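PDB 4PSN: ssDNA binding protein from Aeropyrum pernix, which probably binds single-stranded DNA, which appears to be trapped in a tunnel system between the subunits of the assembly. Local coordinates for residues G48-N51 / R52-E56; L62-D65 / K66-V70; Y76-D80 / S81-F85; T154-G158 / E159-R163. All blocks are in the same frame, centred on the assembly; numbering follows the deposited sequence.

Contact 1 (G48-N51 / R52-E56)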
loop_
_atom_site.group_PDB
_atom_site.type_symbol
_atom_site.label_atom_id
_atom_site.label_comp_id
_atom_site.label_asym_id
_atom_site.label_seq_id
_atom_site.Cartn_x
_atom_site.Cartn_y
_atom_site.Cartn_z
ATOM N N GLY C 48 12.953 -16.540 6.961
ATOM C CA GLY C 48 14.331 -16.344 7.386
ATOM C C GLY C 48 15.347 -17.033 6.489
ATOM O O GLY C 48 16.377 -16.446 6.133
ATOM N N ASN C 49 15.076 -18.285 6.136
ATOM C CA ASN C 49 15.896 -19.005 5.161
ATOM C C ASN C 49 15.949 -18.316 3.801
ATOM O O ASN C 49 17.016 -18.208 3.189
ATOM C CB ASN C 49 15.365 -20.430 4.957
ATOM C CG ASN C 49 15.574 -21.313 6.175
ATOM O OD1 ASN C 49 16.408 -21.014 7.034
ATOM N ND2 ASN C 49 14.816 -22.408 6.256
ATOM N N LEU C 50 14.797 -17.878 3.299
ATOM C CA LEU C 50 14.799 -17.164 2.033
ATOM C C LEU C 50 15.653 -15.910 2.187
ATOM O O LEU C 50 16.470 -15.601 1.329
ATOM C CB LEU C 50 13.377 -16.802 1.594
ATOM C CG LEU C 50 13.240 -16.046 0.268
ATOM C CD1 LEU C 50 13.918 -16.811 -0.856
ATOM C CD2 LEU C 50 11.747 -15.776 -0.061
ATOM N N ASN C 51 15.474 -15.191 3.293
ATOM C CA ASN C 51 16.208 -13.950 3.486
ATOM C C ASN C 51 17.710 -14.193 3.522
ATOM O O ASN C 51 18.490 -13.381 3.025
ATOM C CB ASN C 51 15.728 -13.221 4.735
ATOM C CG ASN C 51 14.447 -12.442 4.480
ATOM O OD1 ASN C 51 14.189 -12.036 3.349
ATOM N ND2 ASN C 51 13.643 -12.238 5.519
ATOM N N ARG C 52 18.104 -15.329 4.091
ATOM C CA ARG C 52 19.523 -15.667 4.210
ATOM C C ARG C 52 20.123 -15.804 2.822
ATOM O O ARG C 52 21.204 -15.272 2.527
ATOM C CB ARG C 52 19.688 -16.964 5.007
ATOM C CG ARG C 52 21.127 -17.324 5.358
ATOM C CD ARG C 52 21.790 -18.137 4.280
ATOM N NE ARG C 52 23.152 -18.509 4.665
ATOM C CZ ARG C 52 24.218 -17.734 4.478
ATOM N NH1 ARG C 52 25.423 -18.150 4.864
ATOM N NH2 ARG C 52 24.080 -16.542 3.898
ATOM N N VAL C 53 19.403 -16.511 1.960
ATOM C CA VAL C 53 19.827 -16.709 0.583
ATOM C C VAL C 53 19.856 -15.401 -0.199
ATOM O O VAL C 53 20.799 -15.133 -0.952
ATOM C CB VAL C 53 18.890 -17.696 -0.106
ATOM C CG1 VAL C 53 19.015 -17.593 -1.606
ATOM C CG2 VAL C 53 19.182 -19.111 0.395
ATOM N N LEU C 54 18.819 -14.588 -0.020
ATOM C CA LEU C 54 18.736 -13.307 -0.701
ATOM C C LEU C 54 19.867 -12.395 -0.266
ATOM O O LEU C 54 20.362 -11.582 -1.048
ATOM C CB LEU C 54 17.385 -12.643 -0.428
ATOM C CG LEU C 54 16.207 -13.346 -1.110
ATOM C CD1 LEU C 54 14.891 -12.682 -0.716
ATOM C CD2 LEU C 54 16.386 -13.324 -2.630
ATOM N N PHE C 55 20.294 -12.521 0.984
ATOM C CA PHE C 55 21.391 -11.689 1.436
ATOM C C PHE C 55 22.635 -11.932 0.566
ATOM O O PHE C 55 23.299 -10.994 0.139
ATOM C CB PHE C 55 21.709 -11.936 2.915
ATOM C CG PHE C 55 22.889 -11.146 3.409
ATOM C CD1 PHE C 55 22.721 -9.875 3.914
ATOM C CD2 PHE C 55 24.167 -11.667 3.339
ATOM C CE1 PHE C 55 23.810 -9.146 4.363
ATOM C CE2 PHE C 55 25.253 -10.940 3.780
ATOM C CZ PHE C 55 25.072 -9.680 4.290
ATOM N N GLU C 56 22.939 -13.191 0.290
ATOM C CA GLU C 56 24.124 -13.507 -0.506
ATOM C C GLU C 56 23.985 -13.006 -1.945
ATOM O O GLU C 56 24.942 -12.495 -2.538
ATOM C CB GLU C 56 24.395 -15.011 -0.504
ATOM C CG GLU C 56 24.773 -15.540 0.854
ATOM C CD GLU C 56 26.000 -14.839 1.430
ATOM O OE1 GLU C 56 26.906 -14.472 0.648
ATOM O OE2 GLU C 56 26.050 -14.645 2.665
#
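Arg52 is bonded at both ends: its backbone N donates to Gly48 O at 2.9 Å, and one turn on its guanidinium makes a salt bridge with Glu56, NH2 to OE2 at 3.0 Å. The arginine bends at chi2 (-88°), which turns its chain along the helix surface, and OE2 then lies close to the guanidinium plane, met on its anti side. Tyr143 of the second subunit hydrogen-bonds to both Arg52 NH1 and Glu56 OE2, so the buried ion pair is shared across the subunit interface. Arg144 of the same subunit adds a long, weak ion pair to Glu56 OE1, and these partners probably favour the charged forms. The bond from Arg52 N is the first of four successive i to i+4 bonds that make Gly48 to Glu56 an unbroken alpha helix; Val53 N to Asn49 O at 3.2 Å, Leu54 N to Leu50 O and Phe55 N to Asn51 O follow. On another flank, Leu50 CG rests against Leu54 CD1 at 3.9 Å. CG of Leu50 lies anti to its nitrogen (chi1 180°), and the side chain meets Leu54 at a slant. The amide of Asn51 turns elsewhere: its ND2 is hydrogen-bonded to Ala18 O. Within the fold, Leu50 and Leu54 press helix 40-61 onto strand 69-78 through Ile74 and Ile72, Val53 meets Phe87 of strand 83-97, and Asn51 and Phe55 pack against helix 17-28.

Contact 2 (L62-D65 / K66-V70)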
loop_
_atom_site.group_PDB
_atom_site.type_symbol
_atom_site.label_atom_id
_atom_site.label_comp_id
_atom_site.label_asym_id
_atom_site.label_seq_id
_atom_site.Cartn_x
_atom_site.Cartn_y
_atom_site.Cartn_z
ATOM N N LEU C 62 25.090 -9.305 -6.591
ATOM C CA LEU C 62 24.631 -8.213 -7.437
ATOM C C LEU C 62 25.240 -6.943 -6.907
ATOM O O LEU C 62 25.176 -5.897 -7.545
ATOM C CB LEU C 62 23.105 -8.122 -7.417
ATOM C CG LEU C 62 22.346 -9.298 -8.030
ATOM C CD1 LEU C 62 20.842 -9.092 -7.870
ATOM C CD2 LEU C 62 22.702 -9.421 -9.512
ATOM N N LYS C 63 25.824 -7.053 -5.720
ATOM C CA LYS C 63 26.440 -5.919 -5.048
ATOM C C LYS C 63 25.488 -4.733 -4.960
ATOM O O LYS C 63 25.863 -3.615 -5.311
ATOM C CB LYS C 63 27.728 -5.498 -5.767
ATOM C CG LYS C 63 28.696 -6.650 -6.003
ATOM C CD LYS C 63 30.096 -6.342 -5.504
ATOM C CE LYS C 63 30.763 -7.613 -4.963
ATOM N NZ LYS C 63 32.184 -7.409 -4.539
ATOM N N ALA C 64 24.263 -4.965 -4.488
ATOM C CA ALA C 64 23.321 -3.854 -4.279
ATOM C C ALA C 64 23.743 -3.018 -3.074
ATOM O O ALA C 64 24.153 -3.561 -2.059
ATOM C CB ALA C 64 21.900 -4.364 -4.081
ATOM N N ASP C 65 23.642 -1.699 -3.193
ATOM C CA ASP C 65 23.852 -0.805 -2.062
ATOM C C ASP C 65 22.586 -0.814 -1.208
ATOM O O ASP C 65 21.494 -1.063 -1.725
ATOM C CB ASP C 65 24.125 0.611 -2.569
ATOM C CG ASP C 65 24.471 1.577 -1.452
ATOM O OD1 ASP C 65 25.601 1.484 -0.920
ATOM O OD2 ASP C 65 23.622 2.436 -1.114
ATOM N N LYS C 66 22.718 -0.533 0.085
ATOM C CA LYS C 66 21.552 -0.550 0.958
ATOM C C LYS C 66 20.492 0.485 0.542
ATOM O O LYS C 66 19.319 0.353 0.893
ATOM C CB LYS C 66 21.951 -0.395 2.431
ATOM C CG LYS C 66 22.543 0.951 2.802
ATOM C CD LYS C 66 23.534 0.819 3.972
ATOM C CE LYS C 66 24.351 2.107 4.159
ATOM N NZ LYS C 66 25.519 1.947 5.080
ATOM N N LEU C 67 20.907 1.493 -0.226
ATOM C CA LEU C 67 20.007 2.565 -0.646
ATOM C C LEU C 67 19.507 2.407 -2.087
ATOM O O LEU C 67 18.815 3.275 -2.622
ATOM C CB LEU C 67 20.687 3.922 -0.470
ATOM C CG LEU C 67 20.876 4.339 0.989
ATOM C CD1 LEU C 67 21.619 5.666 1.077
ATOM C CD2 LEU C 67 19.520 4.423 1.671
ATOM N N ASP C 68 19.866 1.304 -2.722
ATOM C CA ASP C 68 19.312 1.012 -4.032
ATOM C C ASP C 68 17.883 0.479 -3.854
ATOM O O ASP C 68 17.411 0.313 -2.727
ATOM C CB ASP C 68 20.174 -0.018 -4.752
ATOM C CG ASP C 68 21.505 0.542 -5.203
ATOM O OD1 ASP C 68 21.666 1.787 -5.330
ATOM O OD2 ASP C 68 22.387 -0.292 -5.462
ATOM N N VAL C 69 17.190 0.235 -4.959
ATOM C CA VAL C 69 15.831 -0.302 -4.903
ATOM C C VAL C 69 15.836 -1.687 -5.547
ATOM O O VAL C 69 16.527 -1.907 -6.534
ATOM C CB VAL C 69 14.849 0.620 -5.632
ATOM C CG1 VAL C 69 13.496 -0.063 -5.847
ATOM C CG2 VAL C 69 14.681 1.929 -4.860
ATOM N N VAL C 70 15.099 -2.627 -4.967
ATOM C CA VAL C 70 14.989 -3.964 -5.526
ATOM C C VAL C 70 13.531 -4.374 -5.584
ATOM O O VAL C 70 12.681 -3.758 -4.956
ATOM C CB VAL C 70 15.721 -5.000 -4.663
ATOM C CG1 VAL C 70 17.237 -4.793 -4.737
ATOM C CG2 VAL C 70 15.220 -4.927 -3.217
HETATM O O HOH W 1 25.292 -0.904 1.345
#
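Asp65 and Asp68 hold each other at two points. Asp68 OD2 accepts Asp65 N at 3.0 Å, met from above the carboxylate plane rather than at its edge, and Asp65 O accepts Asp68 N, also at 3.0 Å. The second bond closes a type I beta turn from Asp65 to Asp68. Inside it, the Asp65 carboxylate folds forward over the turn and OD2 takes Leu67 N at 3.0 Å, an Asx turn superposed on the beta turn. With CG opposite its own nitrogen (chi1 -175°), Asp65 carries its carboxylate alongside its carbonyl carbon, over the peptides that follow. Three backbone N-H groups are thereby bound within the turn, two of them by carboxylate oxygens. The Lys66 N-H goes to a water at 2.9 Å, and this water also gives a weak bond of 3.3 Å to Asp65 OD1. Asp68 is positioned from behind: its OD1 takes Arg97 N, while Arg96 makes only a long, weak ion pair with OD2 but hydrogen-bonds the carbonyls of Leu62 and Lys63. The turn is largely at the surface, with Leu67 O accepting Trp95 NE1 of the second subunit. It reverses the chain between helix 40-61 and strand 69-78; beyond it Val70 packs on Leu58 of that helix, and Val69 and Val70 enter the sheet between strands 6-13 and 83-97.

Contact 3 (Y76-D80 / S81-F85)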
loop_
_atom_site.group_PDB
_atom_site.type_symbol
_atom_site.label_atom_id
_atom_site.label_comp_id
_atom_site.label_asym_id
_atom_site.label_seq_id
_atom_site.Cartn_x
_atom_site.Cartn_y
_atom_site.Cartn_z
ATOM N N TYR C 76 6.135 -20.401 -4.503
ATOM C CA TYR C 76 6.281 -21.400 -3.441
ATOM C C TYR C 76 5.092 -22.338 -3.362
ATOM O O TYR C 76 3.981 -22.017 -3.804
ATOM C CB TYR C 76 6.530 -20.759 -2.063
ATOM C CG TYR C 76 5.373 -19.936 -1.552
ATOM C CD1 TYR C 76 4.372 -20.509 -0.783
ATOM C CD2 TYR C 76 5.280 -18.582 -1.842
ATOM C CE1 TYR C 76 3.309 -19.758 -0.320
ATOM C CE2 TYR C 76 4.225 -17.818 -1.371
ATOM C CZ TYR C 76 3.238 -18.414 -0.616
ATOM O OH TYR C 76 2.184 -17.662 -0.157
ATOM N N GLU C 77 5.353 -23.501 -2.784
ATOM C CA GLU C 77 4.377 -24.556 -2.655
ATOM C C GLU C 77 4.203 -24.858 -1.178
ATOM O O GLU C 77 5.171 -25.060 -0.447
ATOM C CB GLU C 77 4.869 -25.798 -3.397
ATOM C CG GLU C 77 4.004 -27.036 -3.243
ATOM C CD GLU C 77 4.524 -28.210 -4.068
ATOM O OE1 GLU C 77 5.754 -28.289 -4.291
ATOM O OE2 GLU C 77 3.702 -29.046 -4.504
ATOM N N VAL C 78 2.959 -24.854 -0.730
ATOM C CA VAL C 78 2.641 -25.284 0.613
ATOM C C VAL C 78 1.778 -26.524 0.508
ATOM O O VAL C 78 0.728 -26.502 -0.136
ATOM C CB VAL C 78 1.821 -24.233 1.357
ATOM C CG1 VAL C 78 1.520 -24.722 2.779
ATOM C CG2 VAL C 78 2.548 -22.916 1.383
ATOM N N ARG C 79 2.215 -27.609 1.123
ATOM C CA ARG C 79 1.393 -28.805 1.185
ATOM C C ARG C 79 1.975 -29.763 2.206
ATOM O O ARG C 79 3.192 -29.922 2.293
ATOM C CB ARG C 79 1.280 -29.471 -0.190
ATOM C CG ARG C 79 2.565 -30.052 -0.726
ATOM C CD ARG C 79 2.475 -30.270 -2.235
ATOM N NE ARG C 79 1.442 -31.233 -2.618
ATOM C CZ ARG C 79 1.161 -31.565 -3.877
ATOM N NH1 ARG C 79 0.209 -32.454 -4.135
ATOM N NH2 ARG C 79 1.833 -31.007 -4.879
ATOM N N ASP C 80 1.096 -30.381 2.987
ATOM C CA ASP C 80 1.509 -31.276 4.061
ATOM C C ASP C 80 2.286 -30.505 5.122
ATOM O O ASP C 80 3.286 -30.994 5.657
ATOM C CB ASP C 80 2.343 -32.437 3.506
ATOM C CG ASP C 80 1.553 -33.317 2.543
ATOM O OD1 ASP C 80 0.415 -33.704 2.884
ATOM O OD2 ASP C 80 2.067 -33.618 1.441
ATOM N N SER C 81 1.821 -29.292 5.416
ATOM C CA SER C 81 2.407 -28.475 6.479
ATOM C C SER C 81 3.866 -28.135 6.196
ATOM O O SER C 81 4.649 -27.922 7.115
ATOM C CB SER C 81 2.285 -29.182 7.837
ATOM O OG SER C 81 0.922 -29.376 8.189
ATOM N N GLN C 82 4.219 -28.088 4.917
ATOM C CA GLN C 82 5.585 -27.802 4.506
ATOM C C GLN C 82 5.652 -26.758 3.385
ATOM O O GLN C 82 4.957 -26.863 2.371
ATOM C CB GLN C 82 6.283 -29.093 4.066
ATOM C CG GLN C 82 6.361 -30.156 5.158
ATOM C CD GLN C 82 6.939 -31.463 4.647
ATOM O OE1 GLN C 82 7.016 -31.681 3.439
ATOM N NE2 GLN C 82 7.356 -32.336 5.562
ATOM N N ILE C 83 6.504 -25.760 3.586
ATOM C CA ILE C 83 6.723 -24.702 2.616
ATOM C C ILE C 83 7.984 -24.996 1.809
ATOM O O ILE C 83 9.050 -25.216 2.382
ATOM C CB ILE C 83 6.899 -23.348 3.329
ATOM C CG1 ILE C 83 5.709 -23.075 4.245
ATOM C CG2 ILE C 83 7.050 -22.225 2.319
ATOM C CD1 ILE C 83 5.912 -21.910 5.193
ATOM N N GLN C 84 7.864 -25.005 0.486
ATOM C CA GLN C 84 9.029 -25.152 -0.374
ATOM C C GLN C 84 9.053 -24.046 -1.424
ATOM O O GLN C 84 8.073 -23.841 -2.133
ATOM C CB GLN C 84 9.020 -26.519 -1.063
ATOM C CG GLN C 84 8.768 -27.698 -0.124
ATOM C CD GLN C 84 7.744 -28.683 -0.681
ATOM O OE1 GLN C 84 8.083 -29.578 -1.460
ATOM N NE2 GLN C 84 6.480 -28.513 -0.288
ATOM N N PHE C 85 10.173 -23.335 -1.519
ATOM C CA PHE C 85 10.351 -22.326 -2.558
ATOM C C PHE C 85 10.860 -22.955 -3.849
ATOM O O PHE C 85 11.647 -23.898 -3.815
ATOM C CB PHE C 85 11.329 -21.240 -2.097
ATOM C CG PHE C 85 10.827 -20.420 -0.956
ATOM C CD1 PHE C 85 9.840 -19.472 -1.152
ATOM C CD2 PHE C 85 11.348 -20.588 0.318
ATOM C CE1 PHE C 85 9.366 -18.714 -0.103
ATOM C CE2 PHE C 85 10.883 -19.835 1.377
ATOM C CZ PHE C 85 9.891 -18.895 1.174
#
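Tyr76 lays its CB against the ring of Phe85, 3.7 Å from CD1, while its own ring swings off to approach Ile83 CG2 with CD1 at 4.4 Å. Both contacts are oblique to the rings. They lie on one face of a two-stranded antiparallel beta hairpin, where Val78 and Ile83 form the next pair, CG2 to CG1 at 4.3 Å. The tyrosine owes its direction to a chi1 of 65°, which places CG between the nitrogen and the carbonyl carbon; its hydroxyl is hydrogen-bonded to Gln28. Val78 CG2 meets the same ring at its edge. Between the two apolar pairs, Glu77 and Gln84 are the hydrogen-bonded pair: Glu77 N to Gln84 O at 2.8 Å and Gln84 N to Glu77 O at 2.9 Å, both close to straight. Their side chains stand on the other face, side by side and pointing the same way. The carboxylate and amide planes, only 6° apart, lie almost parallel without a hydrogen bond between the two groups. At the tip, Asp80 and Ser81 both have positive phi, close to a type I' turn, the tight two-residue reversal that suits the twist of a hairpin. Ser81 OG ties the tip to Glu37 O, and Ala2 and Met3 of the third subunit pack on Glu77 and Val78. Arg79 N to Gln82 O, 3.1 Å, is the sounder bond at the neck of the hairpin; the beta-turn bond itself, Gln82 N to Arg79 O, is weak. Gln84 NE2 adds a second, weak donor to Gln82 O at 3.5 Å.

Contact 4 (T154-G158 / E159-R163)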
loop_
_atom_site.group_PDB
_atom_site.type_symbol
_atom_site.label_atom_id
_atom_site.label_comp_id
_atom_site.label_asym_id
_atom_site.label_seq_id
_atom_site.Cartn_x
_atom_site.Cartn_y
_atom_site.Cartn_z
ATOM N N THR C 154 -15.129 13.191 -36.807
ATOM C CA THR C 154 -16.293 12.801 -37.597
ATOM C C THR C 154 -16.838 14.012 -38.344
ATOM O O THR C 154 -17.376 14.924 -37.735
ATOM C CB THR C 154 -17.429 12.227 -36.704
ATOM O OG1 THR C 154 -16.915 11.189 -35.861
ATOM C CG2 THR C 154 -18.566 11.666 -37.571
ATOM N N PRO C 155 -16.690 14.029 -39.666
ATOM C CA PRO C 155 -17.178 15.177 -40.431
ATOM C C PRO C 155 -18.699 15.222 -40.398
ATOM O O PRO C 155 -19.371 14.203 -40.566
ATOM C CB PRO C 155 -16.667 14.897 -41.855
ATOM C CG PRO C 155 -15.533 13.909 -41.668
ATOM C CD PRO C 155 -15.938 13.075 -40.499
ATOM N N LEU C 156 -19.245 16.391 -40.119
ATOM C CA LEU C 156 -20.684 16.555 -40.197
ATOM C C LEU C 156 -20.948 17.337 -41.478
ATOM O O LEU C 156 -20.503 16.944 -42.549
ATOM C CB LEU C 156 -21.200 17.295 -38.968
ATOM C CG LEU C 156 -20.832 16.611 -37.643
ATOM C CD1 LEU C 156 -21.096 17.512 -36.439
ATOM C CD2 LEU C 156 -21.551 15.270 -37.503
ATOM N N ASN C 157 -21.645 18.454 -41.375
ATOM C CA ASN C 157 -21.919 19.272 -42.559
ATOM C C ASN C 157 -21.435 20.683 -42.256
ATOM O O ASN C 157 -22.147 21.457 -41.633
ATOM C CB ASN C 157 -23.427 19.222 -42.893
ATOM C CG ASN C 157 -23.800 20.055 -44.133
ATOM O OD1 ASN C 157 -22.936 20.538 -44.867
ATOM N ND2 ASN C 157 -25.105 20.237 -44.350
ATOM N N GLY C 158 -20.202 20.991 -42.656
ATOM C CA GLY C 158 -19.566 22.263 -42.326
ATOM C C GLY C 158 -19.018 22.260 -40.910
ATOM O O GLY C 158 -18.495 23.260 -40.404
ATOM N N GLU C 159 -19.159 21.116 -40.255
ATOM C CA GLU C 159 -18.741 20.982 -38.871
ATOM C C GLU C 159 -18.121 19.611 -38.671
ATOM O O GLU C 159 -18.171 18.766 -39.565
ATOM C CB GLU C 159 -19.951 21.099 -37.942
ATOM C CG GLU C 159 -20.666 22.427 -37.978
ATOM C CD GLU C 159 -21.780 22.495 -36.950
ATOM O OE1 GLU C 159 -22.855 21.899 -37.194
ATOM O OE2 GLU C 159 -21.574 23.133 -35.889
ATOM N N ALA C 160 -17.574 19.378 -37.480
ATOM C CA ALA C 160 -17.055 18.059 -37.154
ATOM C C ALA C 160 -17.130 17.813 -35.649
ATOM O O ALA C 160 -17.066 18.745 -34.858
ATOM C CB ALA C 160 -15.598 17.915 -37.645
ATOM N N LEU C 161 -17.256 16.548 -35.270
ATOM C CA LEU C 161 -17.068 16.137 -33.891
ATOM C C LEU C 161 -15.634 15.644 -33.739
ATOM O O LEU C 161 -15.134 14.901 -34.591
ATOM C CB LEU C 161 -18.025 15.004 -33.563
ATOM C CG LEU C 161 -19.494 15.344 -33.787
ATOM C CD1 LEU C 161 -20.365 14.125 -33.553
ATOM C CD2 LEU C 161 -19.914 16.472 -32.874
ATOM N N VAL C 162 -14.981 16.053 -32.655
ATOM C CA VAL C 162 -13.615 15.658 -32.393
ATOM C C VAL C 162 -13.544 15.083 -30.988
ATOM O O VAL C 162 -14.120 15.642 -30.060
ATOM C CB VAL C 162 -12.675 16.869 -32.459
ATOM C CG1 VAL C 162 -11.247 16.421 -32.238
ATOM C CG2 VAL C 162 -12.807 17.557 -33.816
ATOM N N ARG C 163 -12.859 13.956 -30.839
ATOM C CA ARG C 163 -12.536 13.443 -29.506
ATOM C C ARG C 163 -11.226 12.684 -29.562
ATOM O O ARG C 163 -10.754 12.352 -30.637
ATOM C CB ARG C 163 -13.661 12.574 -28.906
ATOM C CG ARG C 163 -14.265 11.507 -29.795
ATOM C CD ARG C 163 -15.152 12.154 -30.857
ATOM N NE ARG C 163 -16.129 11.244 -31.443
ATOM C CZ ARG C 163 -16.338 11.125 -32.752
ATOM N NH1 ARG C 163 -17.257 10.280 -33.202
ATOM N NH2 ARG C 163 -15.627 11.849 -33.614
HETATM O O HOH W 2 -23.334 20.217 -39.229
#
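Thr154 OG1 is gripped end-on by the guanidinium of Arg163, with NH2 at 2.7 Å and NH1 at 2.8 Å. Both nitrogens converge on the one oxygen, which lies only 6 to 7° out of the guanidinium plane. The setting is a beta hairpin of strands 146-155 and 159-166, and the grip reaches diagonally from one strand to the other. Asp136 is also hydrogen-bonded to this hydroxyl; since OG1 accepts twice from the arginine, its proton probably goes to that carboxylate. Arg163 gets there by curling back along its strand, bent at chi2 (-73°), and Leu161 CB covers one face of the guanidinium near its rim. Behind the side chains, Thr154 and Leu161 are a hydrogen-bonded pair, Thr154 N to Leu161 O at 2.8 Å and Leu161 N to Thr154 O at 3.0 Å. Nearer the bend, Leu156 drops onto Leu161 at about a right angle, CD1 to CG at 3.8 Å, and Val134 of the fourth subunit packs on it too. Leu156 N binds Glu159 O at 2.7 Å across the mouth of the turn, and Gly158, with positive phi, completes the reversal. The Glu159 carboxylate is shared: OE2 makes a salt bridge with Arg178 of the adjoining strand, while OE1 accepts a 2.7 Å bond from a water that in turn accepts from Asn157 N.

In the fold
Contacts 1, 2 and 3 follow one another along the chain in the ThermoDBP-related N-terminal part, and contact 4 belongs to the C-terminal domain, its centre 55 to 63 Å from theirs. Helix 40-61 carries contact 1, contact 2 turns the chain from it into strand 69-78, and contact 3 is the far hairpin joining that strand to 83-97. Contacts 2 and 3, with centres 29 Å apart, thus sit on one three-stranded sheet. Contact 1 touches contact 3 where Leu50 CD2 meets Phe85 CE1. Contact 4 lies in a separate six-stranded sheet. Between them the contacts touch three other subunits, consistent with an assembly that encloses DNA between its chains.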